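Local coordinates for lactaldehyde dehydrogenase (Escherichia coli BL21, PDB 2OPX), which oxidises L-lactaldehyde irreversibly to L-lactate with NAD+, and also handles glycolaldehyde, in the breakdown of L-fucose and L-rhamnose, at residues E102-F107 and N153-L158; I279-V284 and I323-L328; E54-E59 and R199-L204. All blocks are in the same frame, centred on the assembly; numbering follows the deposited sequence.

Contact 1: residues E102-F107 and N153-L158. With DXC ((3alpha,5beta,12alpha)-3,12-dihydroxycholan-24-oic acid), chain B.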
loop_
_atom_site.group_PDB
_atom_site.type_symbol
_atom_site.label_atom_id
_atom_site.label_comp_id
_atom_site.label_asym_id
_atom_site.label_seq_id
_atom_site.Cartn_x
_atom_site.Cartn_y
_atom_site.Cartn_z
ATOM N N GLU A 102 -19.053 7.415 -29.523
ATOM C CA GLU A 102 -18.926 5.971 -29.469
ATOM C C GLU A 102 -17.916 5.519 -28.426
ATOM O O GLU A 102 -18.180 4.579 -27.675
ATOM C CB GLU A 102 -18.526 5.427 -30.835
ATOM C CG GLU A 102 -19.672 5.339 -31.818
ATOM C CD GLU A 102 -19.249 4.725 -33.134
ATOM O OE1 GLU A 102 -18.551 3.682 -33.102
ATOM O OE2 GLU A 102 -19.619 5.277 -34.194
ATOM N N VAL A 103 -16.761 6.174 -28.376
ATOM C CA VAL A 103 -15.748 5.782 -27.411
ATOM C C VAL A 103 -16.199 6.137 -26.011
ATOM O O VAL A 103 -16.009 5.357 -25.086
ATOM C CB VAL A 103 -14.364 6.437 -27.691
ATOM C CG1 VAL A 103 -13.881 6.056 -29.076
ATOM C CG2 VAL A 103 -14.446 7.938 -27.544
ATOM N N GLU A 104 -16.809 7.305 -25.853
ATOM C CA GLU A 104 -17.279 7.712 -24.537
ATOM C C GLU A 104 -18.159 6.613 -23.956
ATOM O O GLU A 104 -17.954 6.176 -22.821
ATOM C CB GLU A 104 -18.070 9.020 -24.619
ATOM C CG GLU A 104 -18.880 9.317 -23.362
ATOM C CD GLU A 104 -19.279 10.777 -23.231
ATOM O OE1 GLU A 104 -19.439 11.458 -24.266
ATOM O OE2 GLU A 104 -19.447 11.243 -22.085
ATOM N N VAL A 105 -19.130 6.166 -24.748
ATOM C CA VAL A 105 -20.046 5.122 -24.323
ATOM C C VAL A 105 -19.304 3.822 -24.044
ATOM O O VAL A 105 -19.504 3.193 -23.001
ATOM C CB VAL A 105 -21.129 4.864 -25.395
ATOM C CG1 VAL A 105 -21.931 3.624 -25.043
ATOM C CG2 VAL A 105 -22.043 6.066 -25.499
ATOM N N ALA A 106 -18.441 3.423 -24.969
ATOM C CA ALA A 106 -17.689 2.191 -24.795
ATOM C C ALA A 106 -16.770 2.273 -23.578
ATOM O O ALA A 106 -16.678 1.329 -22.792
ATOM C CB ALA A 106 -16.876 1.893 -26.048
ATOM N N PHE A 107 -16.087 3.401 -23.426
ATOM C CA PHE A 107 -15.177 3.593 -22.303
ATOM C C PHE A 107 -15.947 3.595 -20.989
ATOM O O PHE A 107 -15.505 3.000 -20.007
ATOM C CB PHE A 107 -14.401 4.907 -22.460
ATOM C CG PHE A 107 -13.408 5.158 -21.362
ATOM C CD1 PHE A 107 -13.684 6.074 -20.352
ATOM C CD2 PHE A 107 -12.202 4.466 -21.329
ATOM C CE1 PHE A 107 -12.771 6.298 -19.322
ATOM C CE2 PHE A 107 -11.284 4.683 -20.304
ATOM C CZ PHE A 107 -11.569 5.601 -19.299
ATOM N N ASN A 153 -19.704 18.248 -21.451
ATOM C CA ASN A 153 -18.693 17.803 -22.411
ATOM C C ASN A 153 -18.535 16.284 -22.515
ATOM O O ASN A 153 -18.347 15.752 -23.613
ATOM C CB ASN A 153 -17.350 18.470 -22.116
ATOM C CG ASN A 153 -16.825 18.150 -20.742
ATOM O OD1 ASN A 153 -17.565 17.687 -19.868
ATOM N ND2 ASN A 153 -15.539 18.410 -20.533
ATOM N N PHE A 154 -18.588 15.587 -21.386
ATOM C CA PHE A 154 -18.532 14.121 -21.384
ATOM C C PHE A 154 -19.565 13.665 -20.359
ATOM O O PHE A 154 -19.250 12.959 -19.402
ATOM C CB PHE A 154 -17.143 13.611 -21.017
ATOM C CG PHE A 154 -16.151 13.728 -22.134
ATOM C CD1 PHE A 154 -15.330 14.852 -22.248
ATOM C CD2 PHE A 154 -16.062 12.732 -23.102
ATOM C CE1 PHE A 154 -14.442 14.980 -23.311
ATOM C CE2 PHE A 154 -15.179 12.851 -24.166
ATOM C CZ PHE A 154 -14.366 13.978 -24.272
ATOM N N PRO A 155 -20.831 14.046 -20.585
ATOM C CA PRO A 155 -21.999 13.761 -19.749
ATOM C C PRO A 155 -22.219 12.302 -19.415
ATOM O O PRO A 155 -22.563 11.967 -18.284
ATOM C CB PRO A 155 -23.146 14.341 -20.564
ATOM C CG PRO A 155 -22.731 14.002 -21.952
ATOM C CD PRO A 155 -21.270 14.416 -21.947
ATOM N N PHE A 156 -22.027 11.428 -20.391
ATOM C CA PHE A 156 -22.249 10.023 -20.135
ATOM C C PHE A 156 -21.150 9.427 -19.265
ATOM O O PHE A 156 -21.434 8.820 -18.233
ATOM C CB PHE A 156 -22.352 9.246 -21.443
ATOM C CG PHE A 156 -23.043 7.927 -21.295
ATOM C CD1 PHE A 156 -24.385 7.872 -20.932
ATOM C CD2 PHE A 156 -22.351 6.738 -21.479
ATOM C CE1 PHE A 156 -25.025 6.655 -20.753
ATOM C CE2 PHE A 156 -22.989 5.509 -21.301
ATOM C CZ PHE A 156 -24.325 5.472 -20.937
ATOM N N PHE A 157 -19.900 9.602 -19.677
ATOM C CA PHE A 157 -18.780 9.069 -18.914
ATOM C C PHE A 157 -18.791 9.551 -17.471
ATOM O O PHE A 157 -18.570 8.772 -16.543
ATOM C CB PHE A 157 -17.457 9.471 -19.560
ATOM C CG PHE A 157 -16.256 9.248 -18.677
ATOM C CD1 PHE A 157 -16.077 8.037 -18.008
ATOM C CD2 PHE A 157 -15.289 10.236 -18.540
ATOM C CE1 PHE A 157 -14.948 7.811 -17.215
ATOM C CE2 PHE A 157 -14.161 10.023 -17.754
ATOM C CZ PHE A 157 -13.988 8.806 -17.090
ATOM N N LEU A 158 -19.046 10.835 -17.279
ATOM C CA LEU A 158 -19.042 11.370 -15.940
ATOM C C LEU A 158 -20.115 10.819 -15.035
ATOM O O LEU A 158 -20.018 10.947 -13.815
ATOM C CB LEU A 158 -19.086 12.891 -15.963
ATOM C CG LEU A 158 -17.640 13.314 -15.708
ATOM C CD1 LEU A 158 -16.891 13.359 -17.037
ATOM C CD2 LEU A 158 -17.605 14.641 -14.994
HETATM C C1 DXC B . -11.314 12.394 -21.244
HETATM C C2 DXC B . -11.264 12.217 -22.778
HETATM C C3 DXC B . -12.281 11.139 -23.243
HETATM C C4 DXC B . -12.064 9.752 -22.509
HETATM C C5 DXC B . -12.026 9.964 -20.976
HETATM C C6 DXC B . -11.023 11.057 -20.530
HETATM C C7 DXC B . -12.253 10.973 -24.782
HETATM C C8 DXC B . -11.036 10.194 -25.300
HETATM C C9 DXC B . -10.854 8.819 -24.633
HETATM C C10 DXC B . -10.778 8.980 -23.073
HETATM C C11 DXC B . -9.603 8.053 -25.141
HETATM C C12 DXC B . -9.386 6.638 -24.496
HETATM C C13 DXC B . -9.292 6.860 -22.947
HETATM C C14 DXC B . -10.545 7.608 -22.382
HETATM C C15 DXC B . -9.442 7.793 -26.625
HETATM C C16 DXC B . -8.214 6.898 -26.657
HETATM C C17 DXC B . -8.034 6.235 -25.266
HETATM C C18 DXC B . -13.364 8.942 -22.697
HETATM C C19 DXC B . -7.516 4.734 -25.436
HETATM O O1 DXC B . -8.137 7.648 -22.614
HETATM O O2 DXC B . -10.364 13.385 -20.834
HETATM C C20 DXC B . -10.642 5.730 -24.791
HETATM C C21 DXC B . -7.291 4.014 -24.095
HETATM C C22 DXC B . -5.805 3.637 -23.852
HETATM C C23 DXC B . -5.166 2.843 -25.016
HETATM O O3 DXC B . -4.500 3.464 -25.898
HETATM O O4 DXC B . -5.331 1.591 -25.063
HETATM C C24 DXC B . -8.390 3.877 -26.387
#
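Glu104 OE2 sits against the amino end of helix 155-168, where it accepts a hydrogen bond from Phe157 N (2.9 Å, 174° at the hydrogen). The amide meets the anti side of the carboxylate, slightly out of its plane, and Phe156 N lies 3.1 Å from the same OE2. The acid gets there on a fully extended chain, its CG anti to the backbone N (chi1 165°), which carries the carboxylate from helix 98-116 across to the first turn of its neighbour. The other oxygen, OE1, forms a salt bridge with Lys96, which is also the cation-pi partner of the Phe154 ring. The buried negative charge is probably offset by the lysine at one oxygen and by the helix end at the other.

Around this polar centre the contact is aromatic. Phe156 leans CD2 toward Val105 CG2 at 4.1 Å. Phe107 and Phe157 form a T-shaped pair in which the edge of Phe107 points at the face of Phe157, with ring centroids 5.1 Å apart and planes at 68°. One face of Phe107 carries the bound deoxycholate, whose C14 stands 3.6 Å above the plane, over the ring centre. Phe154 CE2 approaches C3 of the same steroid at 3.5 Å, and Phe157 CE2 comes to its C5 at 3.9 Å. Three phenylalanines thus line one side of the pocket where Asn286 and Glu443, both lactate-binding residues, hydrogen-bond the detergent, consistent with an aromatic wall of the substrate site of an aldehyde dehydrogenase.

Contact 2: residues I279-V284 and I323-L328. With DXC ((3alpha,5beta,12alpha)-3,12-dihydroxycholan-24-oic acid), chain D.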
loop_
_atom_site.group_PDB
_atom_site.type_symbol
_atom_site.label_atom_id
_atom_site.label_comp_id
_atom_site.label_asym_id
_atom_site.label_seq_id
_atom_site.Cartn_x
_atom_site.Cartn_y
_atom_site.Cartn_z
ATOM N N ILE A 279 -9.979 17.949 -29.797
ATOM C CA ILE A 279 -10.954 16.971 -29.321
ATOM C C ILE A 279 -12.148 17.654 -28.655
ATOM O O ILE A 279 -11.993 18.596 -27.870
ATOM C CB ILE A 279 -10.308 15.961 -28.331
ATOM C CG1 ILE A 279 -11.330 14.894 -27.934
ATOM C CG2 ILE A 279 -9.762 16.687 -27.108
ATOM C CD1 ILE A 279 -10.730 13.746 -27.157
ATOM N N ASN A 280 -13.344 17.174 -28.985
ATOM C CA ASN A 280 -14.577 17.731 -28.445
ATOM C C ASN A 280 -14.594 19.247 -28.639
ATOM O O ASN A 280 -15.130 19.994 -27.813
ATOM C CB ASN A 280 -14.714 17.403 -26.957
ATOM C CG ASN A 280 -16.157 17.428 -26.491
ATOM O OD1 ASN A 280 -16.453 17.836 -25.365
ATOM N ND2 ASN A 280 -17.066 16.981 -27.356
ATOM N N SER A 281 -13.990 19.692 -29.737
ATOM C CA SER A 281 -13.931 21.109 -30.070
ATOM C C SER A 281 -13.209 21.925 -29.002
ATOM O O SER A 281 -13.523 23.098 -28.787
ATOM C CB SER A 281 -15.350 21.648 -30.282
ATOM O OG SER A 281 -16.013 20.920 -31.302
ATOM N N GLY A 282 -12.241 21.298 -28.340
ATOM C CA GLY A 282 -11.477 21.977 -27.309
ATOM C C GLY A 282 -12.263 22.154 -26.026
ATOM O O GLY A 282 -11.853 22.886 -25.123
ATOM N N GLN A 283 -13.395 21.466 -25.943
ATOM C CA GLN A 283 -14.258 21.562 -24.781
ATOM C C GLN A 283 -13.981 20.517 -23.717
ATOM O O GLN A 283 -14.896 19.874 -23.214
ATOM C CB GLN A 283 -15.713 21.488 -25.226
ATOM C CG GLN A 283 -16.177 22.755 -25.922
ATOM C CD GLN A 283 -17.552 22.617 -26.529
ATOM O OE1 GLN A 283 -18.266 23.602 -26.698
ATOM N NE2 GLN A 283 -17.930 21.390 -26.874
ATOM N N VAL A 284 -12.709 20.353 -23.374
ATOM C CA VAL A 284 -12.316 19.399 -22.345
ATOM C C VAL A 284 -11.370 20.108 -21.385
ATOM O O VAL A 284 -10.569 20.950 -21.798
ATOM C CB VAL A 284 -11.605 18.173 -22.937
ATOM C CG1 VAL A 284 -11.485 17.087 -21.877
ATOM C CG2 VAL A 284 -12.365 17.664 -24.142
ATOM N N ILE A 323 -15.569 14.559 -39.903
ATOM C CA ILE A 323 -15.143 15.777 -39.230
ATOM C C ILE A 323 -14.472 15.457 -37.904
ATOM O O ILE A 323 -14.689 14.392 -37.329
ATOM C CB ILE A 323 -16.326 16.719 -38.962
ATOM C CG1 ILE A 323 -17.435 15.967 -38.228
ATOM C CG2 ILE A 323 -16.845 17.280 -40.266
ATOM C CD1 ILE A 323 -18.589 16.847 -37.809
ATOM N N ALA A 324 -13.655 16.387 -37.423
ATOM C CA ALA A 324 -12.941 16.213 -36.166
ATOM C C ALA A 324 -13.646 16.947 -35.039
ATOM O O ALA A 324 -13.480 16.604 -33.872
ATOM C CB ALA A 324 -11.512 16.729 -36.304
ATOM N N MET A 325 -14.428 17.963 -35.392
ATOM C CA MET A 325 -15.143 18.747 -34.396
ATOM C C MET A 325 -16.608 18.945 -34.724
ATOM O O MET A 325 -17.019 18.930 -35.891
ATOM C CB MET A 325 -14.538 20.142 -34.248
ATOM C CG MET A 325 -13.068 20.196 -33.998
ATOM S SD MET A 325 -12.629 21.850 -33.466
ATOM C CE MET A 325 -13.330 22.872 -34.788
ATOM N N GLY A 326 -17.389 19.156 -33.672
ATOM C CA GLY A 326 -18.799 19.425 -33.836
ATOM C C GLY A 326 -18.941 20.868 -33.397
ATOM O O GLY A 326 -17.940 21.582 -33.299
ATOM N N PRO A 327 -20.158 21.341 -33.129
ATOM C CA PRO A 327 -20.309 22.730 -32.694
ATOM C C PRO A 327 -19.986 22.849 -31.206
ATOM O O PRO A 327 -19.783 21.844 -30.529
ATOM C CB PRO A 327 -21.777 23.008 -32.971
ATOM C CG PRO A 327 -22.410 21.678 -32.626
ATOM C CD PRO A 327 -21.470 20.692 -33.307
ATOM N N LEU A 328 -19.917 24.076 -30.704
ATOM C CA LEU A 328 -19.676 24.280 -29.285
ATOM C C LEU A 328 -21.022 23.981 -28.629
ATOM O O LEU A 328 -22.054 23.968 -29.304
ATOM C CB LEU A 328 -19.252 25.722 -29.003
ATOM C CG LEU A 328 -17.880 26.135 -29.540
ATOM C CD1 LEU A 328 -17.567 27.559 -29.095
ATOM C CD2 LEU A 328 -16.821 25.183 -29.028
HETATM C C1 DXC D . -9.369 7.357 -30.390
HETATM C C2 DXC D . -8.481 8.589 -30.691
HETATM C C3 DXC D . -9.274 9.907 -30.473
HETATM C C4 DXC D . -10.611 9.947 -31.323
HETATM C C5 DXC D . -11.436 8.657 -31.082
HETATM C C6 DXC D . -10.627 7.356 -31.277
HETATM C C7 DXC D . -8.390 11.155 -30.747
HETATM C C8 DXC D . -8.160 11.445 -32.241
HETATM C C9 DXC D . -9.464 11.542 -33.061
HETATM C C10 DXC D . -10.322 10.232 -32.868
HETATM C C11 DXC D . -9.224 11.797 -34.591
HETATM C C12 DXC D . -10.544 11.902 -35.443
HETATM C C13 DXC D . -11.342 10.564 -35.223
HETATM C C14 DXC D . -11.621 10.284 -33.717
HETATM C C15 DXC D . -8.392 13.015 -35.050
HETATM C C16 DXC D . -8.753 13.158 -36.538
HETATM C C17 DXC D . -9.859 12.119 -36.867
HETATM C C18 DXC D . -11.514 11.032 -30.694
HETATM C C19 DXC D . -10.679 12.472 -38.205
HETATM O O1 DXC D . -10.612 9.431 -35.734
HETATM O O2 DXC D . -8.627 6.148 -30.602
HETATM C C20 DXC D . -11.411 13.107 -34.912
HETATM C C21 DXC D . -11.783 11.425 -38.524
HETATM C C22 DXC D . -12.575 11.672 -39.833
HETATM C C23 DXC D . -11.767 11.398 -41.108
HETATM O O3 DXC D . -11.633 10.210 -41.509
HETATM O O4 DXC D . -11.262 12.373 -41.726
HETATM C C24 DXC D . -11.229 13.915 -38.220
HETATM O O HOH W 1 -13.795 15.776 -31.371
HETATM O O HOH W 2 -20.549 21.006 -27.881
#
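Ser281 and Met325 bring two irregular loops to 5.1 Å between their CA atoms; Asn280, Ser281 and Gly282 turn with positive phi, and Gln283 centres an inverse gamma turn. From this coil Ser281 OG, placed beside the backbone N (chi1 -58°), donates a 2.9 Å hydrogen bond to Gly326 O. It approaches from well above the carbonyl plane, 54° out of it. Met325 also packs against the serine, its bent chain bringing SD to 3.7 Å from Ser281 CA.

Gln283 reaches across with an extended chain. Its OE1 accepts from Ile329 N, and its NE2 holds a water at 2.8 Å that donates to Pro327 O. Leu328 CD2 rests 3.7 Å from Gln283 CD. With an alanine here, Ile329 N would probably lose its acceptor and the water one of the two bonds described, and a gap would open beside Leu328. A second water bridges Asn280 N and Ala324 O, while Ala324 CB touches a bound deoxycholate.

The first loop, between helix 266-278 and strand 290-294, leads directly to Cys285, the probable catalytic residue, and the contact ties it to the second, between helix 295-311 and helix 331-347, whose Leu334 and Val337 pack on Leu328.

Contact 3: residues E54-E59 and R199-L204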
loop_
_atom_site.group_PDB
_atom_site.type_symbol
_atom_site.label_atom_id
_atom_site.label_comp_id
_atom_site.label_asym_id
_atom_site.label_seq_id
_atom_site.Cartn_x
_atom_site.Cartn_y
_atom_site.Cartn_z
ATOM N N GLU A 54 -30.642 8.169 1.158
ATOM C CA GLU A 54 -30.304 7.927 2.554
ATOM C C GLU A 54 -30.940 6.640 3.061
ATOM O O GLU A 54 -30.303 5.880 3.779
ATOM C CB GLU A 54 -30.749 9.100 3.426
ATOM C CG GLU A 54 -30.375 8.959 4.898
ATOM C CD GLU A 54 -30.905 10.105 5.750
ATOM O OE1 GLU A 54 -32.136 10.318 5.757
ATOM O OE2 GLU A 54 -30.097 10.794 6.411
ATOM N N ARG A 55 -32.194 6.395 2.691
ATOM C CA ARG A 55 -32.873 5.181 3.132
ATOM C C ARG A 55 -32.179 3.924 2.644
ATOM O O ARG A 55 -31.985 2.973 3.402
ATOM C CB ARG A 55 -34.316 5.140 2.632
ATOM C CG ARG A 55 -35.314 5.913 3.458
ATOM C CD ARG A 55 -36.712 5.391 3.191
ATOM N NE ARG A 55 -37.112 5.556 1.798
ATOM C CZ ARG A 55 -37.401 6.728 1.243
ATOM N NH1 ARG A 55 -37.326 7.837 1.970
ATOM N NH2 ARG A 55 -37.781 6.792 -0.029
ATOM N N ALA A 56 -31.811 3.926 1.369
ATOM C CA ALA A 56 -31.173 2.778 0.745
ATOM C C ALA A 56 -29.739 2.513 1.170
ATOM O O ALA A 56 -29.296 1.366 1.180
ATOM C CB ALA A 56 -31.229 2.932 -0.776
ATOM N N GLN A 57 -29.019 3.568 1.530
ATOM C CA GLN A 57 -27.610 3.448 1.882
ATOM C C GLN A 57 -27.227 2.328 2.855
ATOM O O GLN A 57 -26.371 1.498 2.542
ATOM C CB GLN A 57 -27.108 4.804 2.377
ATOM C CG GLN A 57 -25.620 5.014 2.233
ATOM C CD GLN A 57 -24.833 4.276 3.289
ATOM O OE1 GLN A 57 -25.186 4.302 4.469
ATOM N NE2 GLN A 57 -23.750 3.624 2.876
ATOM N N PRO A 58 -27.855 2.274 4.038
ATOM C CA PRO A 58 -27.518 1.217 5.002
ATOM C C PRO A 58 -27.567 -0.193 4.422
ATOM O O PRO A 58 -26.607 -0.949 4.546
ATOM C CB PRO A 58 -28.548 1.411 6.105
ATOM C CG PRO A 58 -28.779 2.898 6.075
ATOM C CD PRO A 58 -28.876 3.181 4.591
ATOM N N GLU A 59 -28.681 -0.551 3.794
ATOM C CA GLU A 59 -28.804 -1.882 3.225
ATOM C C GLU A 59 -27.901 -2.094 2.015
ATOM O O GLU A 59 -27.525 -3.226 1.698
ATOM C CB GLU A 59 -30.258 -2.174 2.861
ATOM C CG GLU A 59 -31.093 -2.667 4.040
ATOM C CD GLU A 59 -30.640 -4.036 4.565
ATOM O OE1 GLU A 59 -29.506 -4.144 5.099
ATOM O OE2 GLU A 59 -31.422 -5.010 4.441
ATOM N N ARG A 199 -33.749 0.272 -5.256
ATOM C CA ARG A 199 -34.298 1.619 -5.189
ATOM C C ARG A 199 -33.483 2.536 -4.285
ATOM O O ARG A 199 -33.020 2.127 -3.216
ATOM C CB ARG A 199 -35.727 1.559 -4.655
ATOM C CG ARG A 199 -35.799 0.954 -3.252
ATOM C CD ARG A 199 -37.224 0.765 -2.780
ATOM N NE ARG A 199 -37.899 2.036 -2.564
ATOM C CZ ARG A 199 -39.175 2.149 -2.220
ATOM N NH1 ARG A 199 -39.918 1.061 -2.057
ATOM N NH2 ARG A 199 -39.705 3.352 -2.034
ATOM N N GLY A 200 -33.316 3.780 -4.724
ATOM C CA GLY A 200 -32.593 4.756 -3.933
ATOM C C GLY A 200 -31.083 4.746 -4.029
ATOM O O GLY A 200 -30.440 5.674 -3.546
ATOM N N VAL A 201 -30.506 3.711 -4.633
ATOM C CA VAL A 201 -29.053 3.643 -4.762
ATOM C C VAL A 201 -28.573 4.613 -5.846
ATOM O O VAL A 201 -27.543 5.278 -5.697
ATOM C CB VAL A 201 -28.604 2.209 -5.081
ATOM C CG1 VAL A 201 -27.112 2.168 -5.333
ATOM C CG2 VAL A 201 -28.974 1.292 -3.917
ATOM N N PHE A 202 -29.331 4.697 -6.932
ATOM C CA PHE A 202 -29.011 5.611 -8.017
ATOM C C PHE A 202 -30.231 6.478 -8.285
ATOM O O PHE A 202 -31.317 5.958 -8.518
ATOM C CB PHE A 202 -28.661 4.859 -9.297
ATOM C CG PHE A 202 -28.386 5.768 -10.458
ATOM C CD1 PHE A 202 -27.129 6.345 -10.624
ATOM C CD2 PHE A 202 -29.393 6.082 -11.366
ATOM C CE1 PHE A 202 -26.880 7.223 -11.684
ATOM C CE2 PHE A 202 -29.154 6.957 -12.422
ATOM C CZ PHE A 202 -27.895 7.528 -12.583
ATOM N N ASN A 203 -30.046 7.791 -8.269
ATOM C CA ASN A 203 -31.146 8.720 -8.497
ATOM C C ASN A 203 -30.720 9.821 -9.452
ATOM O O ASN A 203 -29.603 10.336 -9.371
ATOM C CB ASN A 203 -31.581 9.351 -7.174
ATOM C CG ASN A 203 -31.903 8.320 -6.127
ATOM O OD1 ASN A 203 -32.998 7.750 -6.115
ATOM N ND2 ASN A 203 -30.939 8.046 -5.251
ATOM N N LEU A 204 -31.622 10.186 -10.350
ATOM C CA LEU A 204 -31.341 11.223 -11.316
ATOM C C LEU A 204 -32.360 12.341 -11.168
ATOM O O LEU A 204 -33.562 12.131 -11.369
ATOM C CB LEU A 204 -31.412 10.649 -12.731
ATOM C CG LEU A 204 -30.866 11.536 -13.852
ATOM C CD1 LEU A 204 -29.366 11.714 -13.662
ATOM C CD2 LEU A 204 -31.149 10.894 -15.201
#
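Helix 43-62 packs here on the turn that leads into strand 202-204 of the Rossmann sheet, with Ala56 and Gly200 the closest pair of backbones (CA atoms 5.3 Å apart). The methyl of Ala56 does the touching: its CB lies 3.1 Å from Arg199 O and 3.7 Å from Gly200 C, and meets Val201 CG2 at 4.2 Å. Gly200, with its positive phi (83°), lets the turn come close to Ala56.

The turn is braced from its own strand. Asn203 ND2 donates to Gly200 O (3.0 Å), coming from above the carbonyl plane; CG stands beside the backbone N (chi1 -54°), which swings the amide back toward the turn. The same ND2 also bonds Ile173 O of the adjacent strand 172-176.

At the outer rim Arg55 and Arg199 bring their guanidinium groups together, NH2 to NH2 at 4.4 Å. Both form salt bridges with Asp12 OD1, whose negative charge would offset the pairing of like charges. Strand 172-176, helix 183-194 and strand 202-204 make a beta-alpha-beta crossover, the repeating unit of the Rossmann fold, and helix 43-62 covers the start of its second strand.

Read from the N terminus, contact 3 opens first, on helix 43-62, and closes only when the chain enters strand 202-204, after a loop of 139 residues. Contact 1 opens and closes within that span, joining helix 98-116 to the Rossmann helix 155-168. Contact 2 follows in series, tying the loop after helix 266-278 to the one before helix 331-347. None of the three cross. Contacts 1 and 2 touch, Asn153 ND2 probably donating to Gln283 O (3.1 Å), so the two contacts meet beside the bound deoxycholates. Contact 3 stands apart, its centre about 36 Å from that of contact 2, across the chain's centre.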